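PDB 5HMQ: 4-hydroxyphenylpyruvate dioxygenase from Pseudomonas putida, which catalyses the metal-dependent dehydration of 3-dehydroshikimate to protocatechuate in a TIM-barrel domain fused to a C-terminal domain resembling hydroxyphenylpyruvate dioxygenase. Local coordinates for residues R442-A447 and E601-K606; T494-L499 and A610-A615; Y573-D578 and F587-E592. All coordinates share one frame; numbering follows the deposited sequence.

Contact 1: residues R442-A447 and E601-K606. With MG (magnesium ion), chain L.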
loop_
_atom_site.group_PDB
_atom_site.type_symbol
_atom_site.label_atom_id
_atom_site.label_comp_id
_atom_site.label_asym_id
_atom_site.label_seq_id
_atom_site.Cartn_x
_atom_site.Cartn_y
_atom_site.Cartn_z
ATOM N N ARG C 442 16.589 -30.744 8.685
ATOM C CA ARG C 442 16.269 -29.470 9.311
ATOM C C ARG C 442 15.680 -28.514 8.287
ATOM O O ARG C 442 15.823 -28.696 7.075
ATOM C CB ARG C 442 17.498 -28.819 9.962
ATOM C CG ARG C 442 18.514 -28.260 8.979
ATOM C CD ARG C 442 19.748 -27.754 9.714
ATOM N NE ARG C 442 19.450 -26.612 10.576
ATOM C CZ ARG C 442 19.429 -25.345 10.173
ATOM N NH1 ARG C 442 19.690 -25.039 8.909
ATOM N NH2 ARG C 442 19.145 -24.381 11.038
ATOM N N ILE C 443 14.990 -27.497 8.800
ATOM C CA ILE C 443 14.540 -26.390 7.967
ATOM C C ILE C 443 15.748 -25.537 7.609
ATOM O O ILE C 443 16.401 -24.959 8.485
ATOM C CB ILE C 443 13.461 -25.568 8.683
ATOM C CG1 ILE C 443 12.209 -26.423 8.897
ATOM C CG2 ILE C 443 13.146 -24.303 7.902
ATOM C CD1 ILE C 443 11.211 -25.820 9.860
ATOM N N ASP C 444 16.054 -25.459 6.316
ATOM C CA ASP C 444 17.202 -24.688 5.863
ATOM C C ASP C 444 16.853 -23.220 5.661
ATOM O O ASP C 444 17.606 -22.338 6.085
ATOM C CB ASP C 444 17.758 -25.281 4.569
ATOM C CG ASP C 444 18.886 -24.452 3.995
ATOM O OD1 ASP C 444 20.048 -24.663 4.398
ATOM O OD2 ASP C 444 18.608 -23.586 3.138
ATOM N N HIS C 445 15.724 -22.942 5.013
ATOM C CA HIS C 445 15.273 -21.568 4.855
ATOM C C HIS C 445 13.775 -21.569 4.601
ATOM O O HIS C 445 13.186 -22.586 4.226
ATOM C CB HIS C 445 16.019 -20.843 3.725
ATOM C CG HIS C 445 15.832 -21.455 2.372
ATOM N ND1 HIS C 445 16.740 -22.333 1.821
ATOM C CD2 HIS C 445 14.853 -21.298 1.449
ATOM C CE1 HIS C 445 16.325 -22.696 0.620
ATOM N NE2 HIS C 445 15.181 -22.084 0.372
HETATM N N MSE C 446 13.168 -20.410 4.823
HETATM C CA MSE C 446 11.743 -20.242 4.608
HETATM C C MSE C 446 11.472 -18.868 4.013
HETATM O O MSE C 446 11.848 -17.843 4.587
HETATM C CB MSE C 446 10.974 -20.432 5.914
HETATM C CG MSE C 446 9.468 -20.418 5.743
HETATM SE SE MSE C 446 8.514 -20.973 7.351
HETATM C CE MSE C 446 9.136 -19.577 8.572
ATOM N N ALA C 447 10.828 -18.857 2.851
ATOM C CA ALA C 447 10.582 -17.633 2.104
ATOM C C ALA C 447 9.198 -17.084 2.413
ATOM O O ALA C 447 8.239 -17.843 2.582
ATOM C CB ALA C 447 10.720 -17.871 0.599
ATOM N N GLU C 601 10.308 -27.477 -0.656
ATOM C CA GLU C 601 11.568 -27.635 -1.361
ATOM C C GLU C 601 12.460 -28.576 -0.568
ATOM O O GLU C 601 12.524 -28.492 0.662
ATOM C CB GLU C 601 12.271 -26.285 -1.561
ATOM C CG GLU C 601 13.639 -26.383 -2.217
ATOM C CD GLU C 601 14.331 -25.038 -2.334
ATOM O OE1 GLU C 601 13.866 -24.072 -1.693
ATOM O OE2 GLU C 601 15.342 -24.945 -3.065
ATOM N N ILE C 602 13.131 -29.480 -1.277
ATOM C CA ILE C 602 14.126 -30.379 -0.703
ATOM C C ILE C 602 15.462 -30.071 -1.358
ATOM O O ILE C 602 15.557 -30.045 -2.589
ATOM C CB ILE C 602 13.745 -31.857 -0.905
ATOM C CG1 ILE C 602 12.393 -32.157 -0.258
ATOM C CG2 ILE C 602 14.841 -32.770 -0.376
ATOM C CD1 ILE C 602 11.816 -33.503 -0.635
ATOM N N ILE C 603 16.488 -29.829 -0.540
ATOM C CA ILE C 603 17.791 -29.409 -1.035
ATOM C C ILE C 603 18.880 -30.317 -0.477
ATOM O O ILE C 603 18.727 -30.948 0.570
ATOM C CB ILE C 603 18.111 -27.937 -0.686
ATOM C CG1 ILE C 603 18.419 -27.795 0.804
ATOM C CG2 ILE C 603 16.966 -27.026 -1.074
ATOM C CD1 ILE C 603 19.122 -26.506 1.157
ATOM N N GLN C 604 19.989 -30.378 -1.212
ATOM C CA GLN C 604 21.237 -30.960 -0.735
ATOM C C GLN C 604 22.355 -29.969 -1.019
ATOM O O GLN C 604 22.582 -29.606 -2.177
ATOM C CB GLN C 604 21.527 -32.303 -1.409
ATOM C CG GLN C 604 22.794 -32.979 -0.907
ATOM C CD GLN C 604 23.224 -34.139 -1.785
ATOM O OE1 GLN C 604 22.398 -34.775 -2.441
ATOM N NE2 GLN C 604 24.521 -34.418 -1.805
ATOM N N ARG C 605 23.042 -29.528 0.029
ATOM C CA ARG C 605 24.164 -28.611 -0.112
ATOM C C ARG C 605 25.463 -29.404 -0.116
ATOM O O ARG C 605 25.684 -30.245 0.762
ATOM C CB ARG C 605 24.165 -27.583 1.019
ATOM C CG ARG C 605 22.841 -26.860 1.152
ATOM C CD ARG C 605 22.913 -25.730 2.155
ATOM N NE ARG C 605 23.060 -24.453 1.470
ATOM C CZ ARG C 605 22.077 -23.574 1.318
ATOM N NH1 ARG C 605 20.877 -23.830 1.811
ATOM N NH2 ARG C 605 22.292 -22.438 0.674
ATOM N N LYS C 606 26.321 -29.135 -1.099
ATOM C CA LYS C 606 27.568 -29.870 -1.235
ATOM C C LYS C 606 28.756 -28.925 -1.331
ATOM O O LYS C 606 28.700 -27.905 -2.024
ATOM C CB LYS C 606 27.517 -30.797 -2.458
ATOM C CG LYS C 606 28.823 -31.500 -2.775
ATOM C CD LYS C 606 28.651 -32.490 -3.918
ATOM C CE LYS C 606 29.952 -33.218 -4.207
ATOM N NZ LYS C 606 29.778 -34.227 -5.285
HETATM MG MG MG L . 14.409 -21.845 -1.660
HETATM O O HOH W 1 16.269 -22.381 -2.398
HETATM O O HOH W 2 14.931 -19.530 -1.651
HETATM O O HOH W 3 13.861 -21.486 -3.625
#
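H445 and E601 meet at a magnesium ion, each giving one atom to it: H445 NE2 lies 2.2 Å from the metal and E601 OE1 2.3 Å. Sharing the ion brings NE2 of H445 to within 3.2 Å of OE1 of E601 without a hydrogen bond between them, and the imidazole and carboxylate planes stand 78° apart. E601 sets CG anti to its backbone N and stays extended beyond it, which carries the carboxylate across to the metal, a reach that suits glutamate to this place. Its second oxygen stays off the metal: OE2 accepts a hydrogen bond from a metal-bound water and another from H588 ND1. H523 and three waters complete six ligands.

A hydrogen-bonding chain stands behind the histidine. H445 ND1 donates to OD2 of D444 over 2.6 Å, nearly in the ring plane and to the anti lone pair, which fixes the rotation of the imidazole and may strengthen NE2 as a ligand. The same carboxylate forms a salt bridge with R605 through one nitrogen, NH1, which sits at both oxygens: OD2, the salt-bridge partner, is the nearer at 2.6 Å, and OD1 lies at 2.8 Å. Carboxylate and guanidinium planes are 27° apart. R605 in turn gives NE to the carbonyl of Y609.

Apolar contact is slight: CD1 of I603 reaches 3.5 Å from CG of D444, a hydrocarbon tip beside the buried carboxylate.

The two strands exchange no hydrogen bonds, because strand 520-528, which carries H523, runs between them in a curved sheet; their directions differ by 109°. Two histidines and one glutamate from these strands form the metal triad of hydroxyphenylpyruvate dioxygenases, on a vicinal oxygen chelate fold, although this domain shows no such activity.

Contact 2: residues T494-L499 and A610-A615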
loop_
_atom_site.group_PDB
_atom_site.type_symbol
_atom_site.label_atom_id
_atom_site.label_comp_id
_atom_site.label_asym_id
_atom_site.label_seq_id
_atom_site.Cartn_x
_atom_site.Cartn_y
_atom_site.Cartn_z
ATOM N N THR C 494 21.566 -19.899 11.180
ATOM C CA THR C 494 20.619 -20.971 11.467
ATOM C C THR C 494 19.197 -20.598 11.073
ATOM O O THR C 494 18.341 -21.484 10.971
ATOM C CB THR C 494 20.665 -21.352 12.949
ATOM O OG1 THR C 494 20.170 -20.267 13.744
ATOM C CG2 THR C 494 22.092 -21.678 13.372
ATOM N N LEU C 495 18.928 -19.313 10.851
ATOM C CA LEU C 495 17.638 -18.838 10.374
ATOM C C LEU C 495 17.849 -18.025 9.105
ATOM O O LEU C 495 18.647 -17.083 9.095
ATOM C CB LEU C 495 16.940 -17.978 11.431
ATOM C CG LEU C 495 16.606 -18.602 12.785
ATOM C CD1 LEU C 495 16.246 -17.519 13.789
ATOM C CD2 LEU C 495 15.475 -19.611 12.657
ATOM N N ARG C 496 17.138 -18.388 8.040
ATOM C CA ARG C 496 17.260 -17.720 6.749
ATOM C C ARG C 496 15.862 -17.455 6.221
ATOM O O ARG C 496 15.014 -18.353 6.212
ATOM C CB ARG C 496 18.070 -18.539 5.735
ATOM C CG ARG C 496 19.460 -18.937 6.198
ATOM C CD ARG C 496 20.257 -19.560 5.057
ATOM N NE ARG C 496 20.606 -18.608 4.007
ATOM C CZ ARG C 496 21.485 -18.849 3.043
ATOM N NH1 ARG C 496 22.109 -20.013 2.999
ATOM N NH2 ARG C 496 21.748 -17.925 2.128
ATOM N N LEU C 497 15.633 -16.229 5.763
ATOM C CA LEU C 497 14.289 -15.742 5.457
ATOM C C LEU C 497 14.326 -14.924 4.176
ATOM O O LEU C 497 14.404 -13.690 4.209
ATOM C CB LEU C 497 13.739 -14.920 6.625
ATOM C CG LEU C 497 12.235 -14.688 6.729
ATOM C CD1 LEU C 497 11.560 -15.883 7.380
ATOM C CD2 LEU C 497 11.977 -13.422 7.527
ATOM N N PRO C 498 14.293 -15.584 3.019
ATOM C CA PRO C 498 14.115 -14.845 1.767
ATOM C C PRO C 498 12.729 -14.228 1.703
ATOM O O PRO C 498 11.774 -14.722 2.309
ATOM C CB PRO C 498 14.319 -15.909 0.682
ATOM C CG PRO C 498 14.130 -17.211 1.367
ATOM C CD PRO C 498 14.534 -17.018 2.793
ATOM N N LEU C 499 12.631 -13.119 0.975
ATOM C CA LEU C 499 11.424 -12.305 0.964
ATOM C C LEU C 499 11.070 -11.955 -0.471
ATOM O O LEU C 499 11.864 -11.316 -1.172
ATOM C CB LEU C 499 11.615 -11.043 1.811
ATOM C CG LEU C 499 12.003 -11.310 3.268
ATOM C CD1 LEU C 499 12.619 -10.082 3.910
ATOM C CD2 LEU C 499 10.808 -11.792 4.070
ATOM N N ALA C 610 26.276 -22.049 -0.626
ATOM C CA ALA C 610 25.605 -21.182 0.330
ATOM C C ALA C 610 24.399 -20.431 -0.219
ATOM O O ALA C 610 23.689 -19.794 0.567
ATOM C CB ALA C 610 26.598 -20.161 0.909
ATOM N N GLY C 611 24.144 -20.476 -1.523
ATOM C CA GLY C 611 23.055 -19.726 -2.113
ATOM C C GLY C 611 21.715 -20.426 -2.005
ATOM O O GLY C 611 21.516 -21.343 -1.204
ATOM N N TYR C 612 20.777 -19.976 -2.840
ATOM C CA TYR C 612 19.428 -20.520 -2.872
ATOM C C TYR C 612 19.072 -21.146 -4.211
ATOM O O TYR C 612 17.930 -21.587 -4.385
ATOM C CB TYR C 612 18.385 -19.437 -2.558
ATOM C CG TYR C 612 18.437 -18.826 -1.174
ATOM C CD1 TYR C 612 17.978 -19.529 -0.067
ATOM C CD2 TYR C 612 18.892 -17.528 -0.983
ATOM C CE1 TYR C 612 18.003 -18.969 1.199
ATOM C CE2 TYR C 612 18.919 -16.959 0.280
ATOM C CZ TYR C 612 18.472 -17.685 1.366
ATOM O OH TYR C 612 18.498 -17.124 2.624
ATOM N N GLY C 613 20.002 -21.198 -5.157
ATOM C CA GLY C 613 19.680 -21.688 -6.484
ATOM C C GLY C 613 18.722 -20.783 -7.224
ATOM O O GLY C 613 17.840 -21.274 -7.942
ATOM N N ALA C 614 18.868 -19.466 -7.058
ATOM C CA ALA C 614 17.967 -18.517 -7.702
ATOM C C ALA C 614 18.035 -18.589 -9.221
ATOM O O ALA C 614 17.090 -18.156 -9.890
ATOM C CB ALA C 614 18.281 -17.094 -7.233
ATOM N N ALA C 615 19.126 -19.123 -9.778
ATOM C CA ALA C 615 19.248 -19.235 -11.226
ATOM C C ALA C 615 18.177 -20.131 -11.835
ATOM O O ALA C 615 17.949 -20.064 -13.048
ATOM C CB ALA C 615 20.637 -19.759 -11.597
#
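R496 on strand 496-501 grips the carbonyl of A610 with both terminal nitrogens, end-on: NH1 lies 2.9 Å and NH2 3.1 Å from A610 O. The oxygen lies within 3° of the guanidinium plane, and NH2 meets it nearly along the C=O axis. Because a main-chain oxygen is the acceptor, the small A610 can serve at this exposed position. A third bond from the same group is weak: R496 NE donates to Y612 OH over 2.9 Å at a bent angle of 124°.

The contacts of the flat groups gather on Y612. Its CE1 lies 3.7 Å above one face of the R496 guanidinium, toward the rim, with the two planes inclined at 51°, so the groups are tilted rather than stacked. A bend in the arginine chain at chi3 turns NE toward the phenol oxygen while the terminal nitrogens continue to A610.

P498 supplies the apolar part. Its CG sits over one face of the Y612 ring, and its CD lies 4.2 Å from Y612 CZ; a rigid proline ring gives the phenol a compact surface.

Outside the pair, NH2 of R496 also forms a salt bridge with D471, while Y612 packs edge-to-face with the metal ligand H445. The buried phenol beside the magnesium site is thus packed on one face by P498, with only a weak bond assigned across the contact at its oxygen. The arginine ties the loop to the sheet; D471 probably offsets its charge, which also lies close to that of R605.

Contact 3: residues Y573-D578 and F587-E592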
loop_
_atom_site.group_PDB
_atom_site.type_symbol
_atom_site.label_atom_id
_atom_site.label_comp_id
_atom_site.label_asym_id
_atom_site.label_seq_id
_atom_site.Cartn_x
_atom_site.Cartn_y
_atom_site.Cartn_z
ATOM N N TYR C 573 15.380 -37.903 -12.292
ATOM C CA TYR C 573 14.879 -37.560 -10.969
ATOM C C TYR C 573 14.384 -36.123 -10.882
ATOM O O TYR C 573 14.062 -35.658 -9.783
ATOM C CB TYR C 573 15.968 -37.786 -9.913
ATOM C CG TYR C 573 16.293 -39.234 -9.602
ATOM C CD1 TYR C 573 17.112 -39.981 -10.439
ATOM C CD2 TYR C 573 15.802 -39.844 -8.454
ATOM C CE1 TYR C 573 17.419 -41.296 -10.156
ATOM C CE2 TYR C 573 16.104 -41.162 -8.161
ATOM C CZ TYR C 573 16.915 -41.883 -9.018
ATOM O OH TYR C 573 17.223 -43.195 -8.737
ATOM N N ASN C 574 14.310 -35.417 -12.012
ATOM C CA ASN C 574 13.799 -34.046 -12.066
ATOM C C ASN C 574 14.482 -33.155 -11.032
ATOM O O ASN C 574 13.852 -32.307 -10.395
ATOM C CB ASN C 574 12.279 -34.020 -11.894
ATOM C CG ASN C 574 11.549 -34.668 -13.057
ATOM O OD1 ASN C 574 11.617 -34.193 -14.190
ATOM N ND2 ASN C 574 10.845 -35.758 -12.778
ATOM N N VAL C 575 15.786 -33.347 -10.864
ATOM C CA VAL C 575 16.567 -32.568 -9.909
ATOM C C VAL C 575 17.113 -31.331 -10.608
ATOM O O VAL C 575 17.632 -31.415 -11.728
ATOM C CB VAL C 575 17.703 -33.414 -9.309
ATOM C CG1 VAL C 575 18.559 -32.571 -8.372
ATOM C CG2 VAL C 575 17.135 -34.613 -8.571
ATOM N N LEU C 576 17.002 -30.186 -9.943
ATOM C CA LEU C 576 17.550 -28.924 -10.416
ATOM C C LEU C 576 18.924 -28.697 -9.796
ATOM O O LEU C 576 19.223 -29.196 -8.708
ATOM C CB LEU C 576 16.604 -27.772 -10.073
ATOM C CG LEU C 576 15.228 -27.887 -10.733
ATOM C CD1 LEU C 576 14.211 -27.026 -10.019
ATOM C CD2 LEU C 576 15.308 -27.492 -12.194
ATOM N N TYR C 577 19.761 -27.935 -10.498
ATOM C CA TYR C 577 21.182 -27.886 -10.192
ATOM C C TYR C 577 21.695 -26.454 -10.226
ATOM O O TYR C 577 21.213 -25.617 -10.993
ATOM C CB TYR C 577 21.979 -28.755 -11.176
ATOM C CG TYR C 577 23.477 -28.709 -10.987
ATOM C CD1 TYR C 577 24.094 -29.445 -9.985
ATOM C CD2 TYR C 577 24.277 -27.940 -11.822
ATOM C CE1 TYR C 577 25.466 -29.407 -9.813
ATOM C CE2 TYR C 577 25.648 -27.896 -11.659
ATOM C CZ TYR C 577 26.237 -28.632 -10.653
ATOM O OH TYR C 577 27.603 -28.590 -10.489
ATOM N N ASP C 578 22.681 -26.185 -9.371
ATOM C CA ASP C 578 23.420 -24.932 -9.370
ATOM C C ASP C 578 24.810 -25.188 -8.808
ATOM O O ASP C 578 25.010 -26.104 -8.006
ATOM C CB ASP C 578 22.707 -23.847 -8.554
ATOM C CG ASP C 578 23.305 -22.469 -8.770
ATOM O OD1 ASP C 578 23.676 -22.151 -9.920
ATOM O OD2 ASP C 578 23.414 -21.707 -7.787
ATOM N N PHE C 587 21.725 -29.282 -5.131
ATOM C CA PHE C 587 20.744 -30.173 -5.737
ATOM C C PHE C 587 19.433 -29.966 -4.999
ATOM O O PHE C 587 19.360 -30.193 -3.787
ATOM C CB PHE C 587 21.184 -31.635 -5.650
ATOM C CG PHE C 587 22.578 -31.886 -6.150
ATOM C CD1 PHE C 587 22.831 -32.009 -7.506
ATOM C CD2 PHE C 587 23.637 -31.992 -5.265
ATOM C CE1 PHE C 587 24.113 -32.243 -7.970
ATOM C CE2 PHE C 587 24.922 -32.223 -5.723
ATOM C CZ PHE C 587 25.160 -32.349 -7.076
ATOM N N HIS C 588 18.404 -29.530 -5.719
ATOM C CA HIS C 588 17.143 -29.216 -5.072
ATOM C C HIS C 588 15.984 -29.508 -6.013
ATOM O O HIS C 588 16.133 -29.476 -7.238
ATOM C CB HIS C 588 17.107 -27.754 -4.597
ATOM C CG HIS C 588 17.299 -26.743 -5.687
ATOM N ND1 HIS C 588 16.599 -25.556 -5.729
ATOM C CD2 HIS C 588 18.117 -26.734 -6.766
ATOM C CE1 HIS C 588 16.972 -24.862 -6.788
ATOM N NE2 HIS C 588 17.892 -25.554 -7.436
ATOM N N VAL C 589 14.829 -29.812 -5.417
ATOM C CA VAL C 589 13.589 -30.059 -6.139
ATOM C C VAL C 589 12.466 -29.302 -5.444
ATOM O O VAL C 589 12.556 -28.950 -4.265
ATOM C CB VAL C 589 13.242 -31.561 -6.228
ATOM C CG1 VAL C 589 14.290 -32.306 -7.034
ATOM C CG2 VAL C 589 13.098 -32.159 -4.834
ATOM N N TYR C 590 11.395 -29.054 -6.194
ATOM C CA TYR C 590 10.233 -28.347 -5.681
ATOM C C TYR C 590 8.978 -29.192 -5.845
ATOM O O TYR C 590 8.850 -29.967 -6.797
ATOM C CB TYR C 590 10.037 -27.004 -6.396
ATOM C CG TYR C 590 11.181 -26.030 -6.227
ATOM C CD1 TYR C 590 11.314 -25.287 -5.063
ATOM C CD2 TYR C 590 12.118 -25.843 -7.234
ATOM C CE1 TYR C 590 12.347 -24.389 -4.902
ATOM C CE2 TYR C 590 13.161 -24.944 -7.080
ATOM C CZ TYR C 590 13.268 -24.221 -5.909
ATOM O OH TYR C 590 14.299 -23.325 -5.741
ATOM N N THR C 591 8.052 -29.033 -4.905
ATOM C CA THR C 591 6.713 -29.578 -5.050
ATOM C C THR C 591 5.796 -28.541 -5.692
ATOM O O THR C 591 6.117 -27.355 -5.774
ATOM C CB THR C 591 6.142 -30.004 -3.696
ATOM O OG1 THR C 591 5.715 -28.843 -2.970
ATOM C CG2 THR C 591 7.187 -30.740 -2.881
ATOM N N GLU C 592 4.634 -29.001 -6.143
ATOM C CA GLU C 592 3.589 -28.077 -6.538
ATOM C C GLU C 592 3.084 -27.335 -5.303
ATOM O O GLU C 592 3.272 -27.795 -4.174
ATOM C CB GLU C 592 2.440 -28.820 -7.215
ATOM C CG GLU C 592 2.797 -29.444 -8.550
ATOM C CD GLU C 592 1.641 -30.217 -9.154
ATOM O OE1 GLU C 592 0.783 -30.702 -8.387
ATOM O OE2 GLU C 592 1.593 -30.347 -10.396
#
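L576 and H588 face each other as a hydrogen-bonded antiparallel pair in the beta hairpin of strands 576-579 and 585-590, at one end of the metal-binding sheet. L576 N donates to H588 O at 2.9 Å, and H588 N returns a bond to L576 O at 3.1 Å.

Packing is tight along the paired strands. Y577 and F587, a non-hydrogen-bonded pair, lie side by side with planes at 45°, neither stacked nor T-shaped, and Y577 CD1 comes 3.4 Å from F587 CE1. V575 spreads its two methyls, CG1 lying 3.9 Å from CB of F587 and CG2 4.0 Å from CG1 of V589; helix 564-572 covers V575 and F587. L576 sends CD1 to the edge of the Y590 ring, 3.7 Å from CD2; leucine is long enough to reach Y590, which stands near the magnesium.

The looser side lies where Y573 and N574 lead their side chains away from the hairpin, N574 to the backbone of I548, and at the partly exposed D578. Tyrosine suits the border at 577, since its ring packs on F587 while its hydroxyl end bonds to E585 and R579.

In H588, chi1 brings the ring across the strand and chi2 of 141° turns ND1 to OE2 of the metal ligand E601; NE2 bonds to N616, and CD2 rests 3.3 Å from L576 O.

How the contacts relate
All three contacts reach one sheet of the C-terminal domain but differ in depth. Contacts 1 and 3 are buried, whereas contact 2 is partly open because its second segment is a loop whose A610 end is exposed. Contacts 1 and 2 use neighbouring strands 440-450 and 496-501, joined by M446 N to R496 O; contacts 1 and 3 use neighbouring strands 599-606 and 585-590, joined by backbone bonds such as I602 O to V589 N. Chemistry follows position: metal coordination and charge at the centre, arginine-to-carbonyl bonding where the loop closes over, and apolar hairpin packing at the sheet's end. H588 and Y612 bring contacts 3 and 2 to the metal ligands of contact 1.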